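Local structure of CDA peptide synthetase I (Streptomyces coelicolor, 5DU9) at residues L44-L49 against L103-L108; T222-P227 against R352-A357; R286-S291 against L315-R320. The protein is a nonribosomal peptide synthetase, represented here by its condensation domain, a two-lobed member of the CoA-dependent acyltransferase clan. The protein carries 1 engineered substitution. All coordinates share one frame; numbering follows the deposited sequence.

In the fold
Interaction 1 joins the start of helix 46-58 to strand 103-107, one of the two outermost strands of the six-stranded sheet. Interactions 2 and 3 lie on the opposite side of the chain's centre; interaction 1 is about 36 Å from interaction 2 and about 32 Å from interaction 3, nearest atoms in both cases. Interactions 2 and 3 are neighbours, with centres about 15 Å apart, and 286-291 with 315-320 is nested in the loop closed by 222-227 with 352-357. They are tied by the salt bridge between Asp-223 and Arg-316. Bound (2S)-2-amino-N-butyl-propanamide, whose pocket includes His-158, Met-308 and Arg-312, lies about 13 Å from the Val-290 side chain in interaction 3.

Interaction 1: residues L44-L49 against L103-L108; sequences LDHAVL and LRHIDL
His-46 drives its imidazole against the backbone of strand 103-107, and most of the close packing gathers round this ring. NE2 donates to Leu-103 O over 2.8 Å with an N-H...O angle of 165°. The acceptor lies in the plane of the imidazole, whereas the N-H comes to the carbonyl from well above the carbonyl plane. Over one ring face sits His-105 CB, 3.4 Å from the centroid and almost on the ring normal, a CH-pi contact. Bond and methylene together hold the imidazole at its edge and on one face. Placing CG of His-46 anti to the backbone N (chi1 170°) lets the ring reach across to the strand. Beside the CD2 atom of His-46, Leu-103 CD2 lies 3.7 Å away and also meets CG of Leu-49, at 3.6 Å; the two leucine side chains meet at about a right angle, and both are buried.

The helix begins here: Asp-45 is its N-cap, OD1 accepting from Val-48 N. His-46 and Leu-49, about one turn apart, meet an edge strand of the six-stranded sheet. This strand pairs with 138-146, while Tyr-177 of helix 163-182 touches Leu-49.

Toward solvent the fit is looser. The His-105 ring makes an offset stack with that of His-46, centroids 5.0 Å apart and planes inclined by 26°, with His-46 CB over its face near the rim. Its NE2 turns to Thr-144 OG1, a hydrogen bond to the neighbouring strand.

Interaction 2: residues T222-P227 against R352-A357; sequences TDRPEP and RELGGA
Arg-224 lays its long side chain obliquely across Leu-354, with the guanidinium over the last turn of helix 347-354. One face of that flat group rests on Leu-354 O, which stands 3.2 Å from its plane and off centre. NE comes within 3.3 Å of Leu-354 O, but because the oxygen lies over the face, the N-H of NE does not point at it and the angle is poor for a hydrogen bond. The chain is extended from CG to NE, and this carries the group past Leu-354 CD2, which lies 4.1 Å from NE.

The helix ends at this point. Gly-355, with positive phi, is the first residue to leave helical geometry; 353-357 and 224-227, the latter in the loop that follows helix 208-220, run 32° apart. The buried Leu-354 side chain also packs on Phe-221 and Val-359.

Farther along, Ala-357 CB points to the loop and is met by two neighbours. The Glu-226 chain bends at chi2 (69°) to bring OE2 within 3.7 Å of this methyl, and CD of Pro-227 lies 4.2 Å from it. Pro-227 also touches Ser-360, whereas Glu-353 directs its carboxylate to a salt bridge with Arg-214.

Interaction 3: residues R286-S291 against L315-R320; sequences RDVVVS and LRLAVR
Val-288 and Leu-317 exchange two backbone hydrogen bonds, one in each direction. Val-288 N reaches Leu-317 O at 2.8 Å. In return, Leu-317 N lies 2.9 Å from Val-288 O. They form a hydrogen-bonded pair of the antiparallel strands 287-294 and 311-318. Val-290 and Leu-315 make the next such pair, its shorter bond being Leu-315 N to Val-290 O at 2.7 Å. Val-319 N extends the ladder past the strand end with an almost straight bond to Arg-286 O.

On the face that carries the non-hydrogen-bonded pairs, Asp-287 reaches across at an angle to Arg-316. The salt bridge is long, 3.7 Å from Asp-287 OD1 to Arg-316 NE, and the carboxylate and guanidinium planes stand 82° apart. The stronger partner of Arg-316 is Asp-223, which binds NH2, and Pro-225 packs against the same side chain.

Val-288, Val-290, Leu-315 and Leu-317 share the other face, against helices 267-283 and 325-341. Val-290 and Leu-315 lie side by side and point the same way. With CG1 of Val-288 anti to the carbonyl carbon (chi1 -63°), its CG2 falls between N and the carbonyl carbon, where it packs 3.7 Å from Leu-317 CB and also meets Val-319 CG2.

Beyond the strands, the bend of Arg-286 at chi2 brings its CD 3.9 Å from Arg-320 CG, and that at chi3 turns NE toward a water. This water links NE to Val-319 O: it lies in the guanidinium plane, accepts from Arg-286 NE at 2.7 Å and donates to Val-319 O.

Interaction 1: residues L44-L49 against L103-L108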
# COMPACT_ATOMS: atom_id res chain seq x y z
N LEU A 44 -11.59 -14.07 19.37
CA LEU A 44 -10.50 -14.97 18.99
C LEU A 44 -9.76 -15.44 20.24
O LEU A 44 -9.72 -14.74 21.25
CB LEU A 44 -9.53 -14.28 18.04
CG LEU A 44 -10.08 -13.84 16.68
CD1 LEU A 44 -9.00 -13.11 15.90
CD2 LEU A 44 -10.61 -15.02 15.88
N ASP A 45 -9.18 -16.63 20.15
CA ASP A 45 -8.38 -17.18 21.24
C ASP A 45 -6.93 -16.73 21.06
O ASP A 45 -6.26 -17.15 20.12
CB ASP A 45 -8.47 -18.71 21.25
CG ASP A 45 -7.81 -19.35 22.46
OD1 ASP A 45 -6.66 -18.97 22.80
OD2 ASP A 45 -8.43 -20.23 23.08
N HIS A 46 -6.46 -15.87 21.96
CA HIS A 46 -5.12 -15.29 21.82
C HIS A 46 -4.02 -16.34 21.90
O HIS A 46 -3.03 -16.27 21.18
CB HIS A 46 -4.87 -14.23 22.89
CG HIS A 46 -3.45 -13.76 22.94
ND1 HIS A 46 -2.63 -14.01 24.02
CD2 HIS A 46 -2.70 -13.09 22.03
CE1 HIS A 46 -1.43 -13.49 23.78
NE2 HIS A 46 -1.45 -12.93 22.58
N ALA A 47 -4.19 -17.32 22.79
CA ALA A 47 -3.21 -18.38 22.93
C ALA A 47 -3.06 -19.15 21.63
O ALA A 47 -1.94 -19.46 21.20
CB ALA A 47 -3.61 -19.32 24.06
N VAL A 48 -4.18 -19.46 20.99
CA VAL A 48 -4.17 -20.20 19.74
C VAL A 48 -3.64 -19.34 18.60
O VAL A 48 -2.83 -19.80 17.79
CB VAL A 48 -5.58 -20.72 19.38
CG1 VAL A 48 -5.56 -21.49 18.06
CG2 VAL A 48 -6.11 -21.61 20.49
N LEU A 49 -4.09 -18.09 18.53
CA LEU A 49 -3.63 -17.17 17.49
C LEU A 49 -2.13 -16.92 17.63
O LEU A 49 -1.43 -16.73 16.64
CB LEU A 49 -4.40 -15.85 17.55
CG LEU A 49 -4.19 -14.87 16.39
CD1 LEU A 49 -4.62 -15.49 15.06
CD2 LEU A 49 -4.95 -13.58 16.63
N LEU A 103 3.03 -12.22 19.64
CA LEU A 103 1.71 -11.64 19.46
C LEU A 103 1.26 -11.03 20.78
O LEU A 103 0.95 -11.75 21.74
CB LEU A 103 0.70 -12.68 18.98
CG LEU A 103 -0.74 -12.15 18.84
CD1 LEU A 103 -0.81 -11.06 17.79
CD2 LEU A 103 -1.69 -13.28 18.52
N ARG A 104 1.23 -9.71 20.84
CA ARG A 104 0.77 -9.03 22.03
C ARG A 104 -0.74 -9.17 22.14
O ARG A 104 -1.45 -9.19 21.13
CB ARG A 104 1.15 -7.55 22.01
CG ARG A 104 2.64 -7.27 21.95
CD ARG A 104 2.91 -5.78 22.06
NE ARG A 104 4.31 -5.43 21.84
CZ ARG A 104 5.23 -5.36 22.79
NH1 ARG A 104 4.93 -5.62 24.05
NH2 ARG A 104 6.48 -5.03 22.48
N HIS A 105 -1.23 -9.27 23.37
CA HIS A 105 -2.66 -9.16 23.64
C HIS A 105 -2.92 -7.95 24.51
O HIS A 105 -2.49 -7.90 25.66
CB HIS A 105 -3.22 -10.40 24.32
CG HIS A 105 -4.70 -10.34 24.54
ND1 HIS A 105 -5.34 -10.98 25.58
CD2 HIS A 105 -5.67 -9.70 23.84
CE1 HIS A 105 -6.63 -10.74 25.51
NE2 HIS A 105 -6.86 -9.97 24.47
N ILE A 106 -3.62 -6.97 23.94
CA ILE A 106 -3.96 -5.75 24.65
C ILE A 106 -5.47 -5.71 24.83
O ILE A 106 -6.22 -5.49 23.88
CB ILE A 106 -3.47 -4.51 23.89
CG1 ILE A 106 -1.94 -4.58 23.75
CG2 ILE A 106 -3.89 -3.24 24.61
CD1 ILE A 106 -1.34 -3.49 22.91
N ASP A 107 -5.91 -5.94 26.07
CA ASP A 107 -7.33 -5.98 26.39
C ASP A 107 -7.84 -4.58 26.71
O ASP A 107 -7.62 -4.06 27.80
CB ASP A 107 -7.57 -6.92 27.57
CG ASP A 107 -9.05 -7.16 27.83
OD1 ASP A 107 -9.89 -6.47 27.23
OD2 ASP A 107 -9.37 -8.04 28.66
N LEU A 108 -8.52 -3.97 25.74
CA LEU A 108 -9.11 -2.65 25.92
C LEU A 108 -10.61 -2.77 26.19
O LEU A 108 -11.34 -1.78 26.15
CB LEU A 108 -8.85 -1.78 24.70
CG LEU A 108 -7.37 -1.54 24.39
CD1 LEU A 108 -7.19 -0.82 23.06
CD2 LEU A 108 -6.70 -0.75 25.51

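Interaction 2: residues T222-P227 against R352-A357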
# COMPACT_ATOMS: atom_id res chain seq x y z
N THR A 222 10.51 14.63 -20.83
CA THR A 222 11.63 15.45 -21.26
C THR A 222 11.54 16.86 -20.69
O THR A 222 12.56 17.51 -20.47
CB THR A 222 11.72 15.53 -22.79
OG1 THR A 222 10.45 15.89 -23.34
CG2 THR A 222 12.15 14.19 -23.38
N ASP A 223 10.32 17.33 -20.43
CA ASP A 223 10.12 18.66 -19.87
C ASP A 223 10.30 18.67 -18.35
O ASP A 223 10.35 19.73 -17.73
CB ASP A 223 8.74 19.22 -20.24
CG ASP A 223 7.62 18.31 -19.82
OD1 ASP A 223 7.81 17.08 -19.81
OD2 ASP A 223 6.53 18.83 -19.49
N ARG A 224 10.41 17.48 -17.77
CA ARG A 224 10.74 17.33 -16.35
C ARG A 224 9.87 18.21 -15.45
O ARG A 224 10.38 19.06 -14.72
CB ARG A 224 12.22 17.65 -16.13
CG ARG A 224 13.15 16.61 -16.73
CD ARG A 224 14.61 17.04 -16.70
NE ARG A 224 15.49 15.97 -17.18
CZ ARG A 224 16.76 16.14 -17.52
NH1 ARG A 224 17.33 17.34 -17.46
NH2 ARG A 224 17.47 15.10 -17.94
N PRO A 225 8.55 17.99 -15.49
CA PRO A 225 7.64 18.78 -14.65
C PRO A 225 7.93 18.60 -13.17
O PRO A 225 8.11 17.47 -12.70
CB PRO A 225 6.26 18.22 -15.02
CG PRO A 225 6.54 16.83 -15.50
CD PRO A 225 7.84 16.94 -16.23
N GLU A 226 7.98 19.70 -12.43
CA GLU A 226 8.26 19.66 -11.01
C GLU A 226 7.04 19.14 -10.26
O GLU A 226 5.92 19.54 -10.57
CB GLU A 226 8.66 21.05 -10.50
CG GLU A 226 9.13 21.08 -9.05
CD GLU A 226 10.47 20.40 -8.84
OE1 GLU A 226 11.11 20.02 -9.84
OE2 GLU A 226 10.88 20.24 -7.67
N PRO A 227 7.24 18.23 -9.30
CA PRO A 227 6.08 17.81 -8.51
C PRO A 227 5.41 19.00 -7.82
O PRO A 227 6.11 19.91 -7.36
CB PRO A 227 6.67 16.83 -7.49
CG PRO A 227 7.88 16.28 -8.17
CD PRO A 227 8.44 17.43 -8.97
N ARG A 352 15.96 9.02 -10.91
CA ARG A 352 17.41 9.19 -10.89
C ARG A 352 17.94 9.71 -12.22
O ARG A 352 18.90 10.48 -12.26
CB ARG A 352 18.10 7.87 -10.54
N GLU A 353 17.31 9.30 -13.31
CA GLU A 353 17.74 9.72 -14.64
C GLU A 353 17.30 11.14 -14.96
O GLU A 353 18.06 11.91 -15.55
CB GLU A 353 17.21 8.77 -15.71
CG GLU A 353 17.66 9.16 -17.13
CD GLU A 353 18.01 7.97 -18.02
OE1 GLU A 353 18.24 6.86 -17.50
OE2 GLU A 353 18.07 8.17 -19.25
N LEU A 354 16.07 11.49 -14.59
CA LEU A 354 15.57 12.84 -14.82
C LEU A 354 16.27 13.82 -13.89
O LEU A 354 16.55 14.96 -14.27
CB LEU A 354 14.05 12.90 -14.61
CG LEU A 354 13.20 12.04 -15.54
CD1 LEU A 354 11.73 12.14 -15.14
CD2 LEU A 354 13.38 12.45 -17.00
N GLY A 355 16.56 13.37 -12.67
CA GLY A 355 17.29 14.17 -11.71
C GLY A 355 16.38 14.99 -10.80
O GLY A 355 15.16 14.99 -10.97
N GLY A 356 16.99 15.68 -9.84
CA GLY A 356 16.25 16.55 -8.94
C GLY A 356 15.23 15.81 -8.10
O GLY A 356 15.53 14.78 -7.51
N ALA A 357 14.02 16.35 -8.05
CA ALA A 357 12.95 15.78 -7.25
C ALA A 357 12.22 14.67 -8.00
O ALA A 357 11.31 14.04 -7.45
CB ALA A 357 11.97 16.86 -6.82

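Interaction 3: residues R286-S291 against L315-R320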
# COMPACT_ATOMS: atom_id res chain seq x y z
N ARG A 286 -3.46 22.40 -16.86
CA ARG A 286 -3.74 21.55 -18.01
C ARG A 286 -3.20 20.14 -17.80
O ARG A 286 -3.93 19.15 -17.95
CB ARG A 286 -3.11 22.17 -19.27
CG ARG A 286 -3.05 21.28 -20.53
CD ARG A 286 -4.38 21.18 -21.26
NE ARG A 286 -5.05 22.47 -21.38
CZ ARG A 286 -4.83 23.35 -22.35
NH1 ARG A 286 -3.96 23.10 -23.32
NH2 ARG A 286 -5.50 24.50 -22.35
N ASP A 287 -1.92 20.05 -17.48
CA ASP A 287 -1.27 18.76 -17.33
C ASP A 287 -1.14 18.41 -15.86
O ASP A 287 -0.52 19.15 -15.08
CB ASP A 287 0.10 18.76 -18.01
CG ASP A 287 0.03 18.26 -19.44
OD1 ASP A 287 0.29 17.05 -19.67
OD2 ASP A 287 -0.29 19.06 -20.35
N VAL A 288 -1.74 17.29 -15.49
CA VAL A 288 -1.72 16.83 -14.11
C VAL A 288 -0.95 15.52 -14.03
O VAL A 288 -0.98 14.70 -14.95
CB VAL A 288 -3.14 16.65 -13.54
CG1 VAL A 288 -3.87 17.99 -13.52
CG2 VAL A 288 -3.93 15.64 -14.35
N VAL A 289 -0.24 15.34 -12.92
CA VAL A 289 0.46 14.10 -12.64
C VAL A 289 -0.09 13.48 -11.37
O VAL A 289 -0.27 14.16 -10.36
CB VAL A 289 1.98 14.34 -12.48
CG1 VAL A 289 2.70 13.03 -12.21
CG2 VAL A 289 2.54 15.02 -13.72
N VAL A 290 -0.40 12.19 -11.45
CA VAL A 290 -0.64 11.40 -10.26
C VAL A 290 0.30 10.21 -10.32
O VAL A 290 0.77 9.83 -11.39
CB VAL A 290 -2.10 10.93 -10.15
CG1 VAL A 290 -3.04 12.14 -10.09
CG2 VAL A 290 -2.47 10.03 -11.30
N SER A 291 0.61 9.65 -9.16
CA SER A 291 1.47 8.48 -9.09
C SER A 291 0.64 7.26 -8.77
O SER A 291 -0.25 7.30 -7.91
CB SER A 291 2.57 8.67 -8.04
OG SER A 291 3.42 9.77 -8.38
N LEU A 315 1.66 8.87 -13.74
CA LEU A 315 0.60 8.90 -14.74
C LEU A 315 0.34 10.34 -15.13
O LEU A 315 -0.16 11.13 -14.33
CB LEU A 315 -0.66 8.24 -14.18
CG LEU A 315 -1.76 7.89 -15.19
CD1 LEU A 315 -1.34 6.73 -16.07
CD2 LEU A 315 -3.04 7.56 -14.45
N ARG A 316 0.72 10.69 -16.35
CA ARG A 316 0.58 12.05 -16.83
C ARG A 316 -0.68 12.18 -17.66
O ARG A 316 -0.90 11.40 -18.60
CB ARG A 316 1.79 12.46 -17.63
CG ARG A 316 1.86 13.93 -17.86
CD ARG A 316 3.21 14.31 -18.41
NE ARG A 316 3.46 15.73 -18.24
CZ ARG A 316 4.61 16.32 -18.52
NH1 ARG A 316 5.62 15.60 -18.99
NH2 ARG A 316 4.74 17.62 -18.33
N LEU A 317 -1.50 13.16 -17.31
CA LEU A 317 -2.84 13.32 -17.86
C LEU A 317 -3.06 14.77 -18.27
O LEU A 317 -2.85 15.68 -17.47
CB LEU A 317 -3.89 12.90 -16.84
CG LEU A 317 -3.66 11.55 -16.16
CD1 LEU A 317 -4.45 11.42 -14.87
CD2 LEU A 317 -4.02 10.43 -17.12
N ALA A 318 -3.49 14.98 -19.51
CA ALA A 318 -3.89 16.30 -19.96
C ALA A 318 -5.40 16.43 -19.85
O ALA A 318 -6.13 15.59 -20.36
CB ALA A 318 -3.43 16.55 -21.39
N VAL A 319 -5.86 17.46 -19.14
CA VAL A 319 -7.28 17.75 -19.03
C VAL A 319 -7.54 19.07 -19.73
O VAL A 319 -7.22 20.15 -19.22
CB VAL A 319 -7.74 17.81 -17.55
CG1 VAL A 319 -9.24 18.04 -17.48
CG2 VAL A 319 -7.37 16.53 -16.82
N ARG A 320 -8.09 18.98 -20.93
CA ARG A 320 -8.29 20.14 -21.78
C ARG A 320 -9.63 20.80 -21.48
O ARG A 320 -10.53 20.17 -20.93
CB ARG A 320 -8.20 19.75 -23.25
CG ARG A 320 -6.79 19.46 -23.73
CD ARG A 320 -6.78 18.87 -25.13
NE ARG A 320 -5.43 18.77 -25.68
CZ ARG A 320 -4.61 17.74 -25.49
NH1 ARG A 320 -4.98 16.71 -24.75
NH2 ARG A 320 -3.40 17.75 -26.05
O HOH W 1 -7.03 22.85 -19.66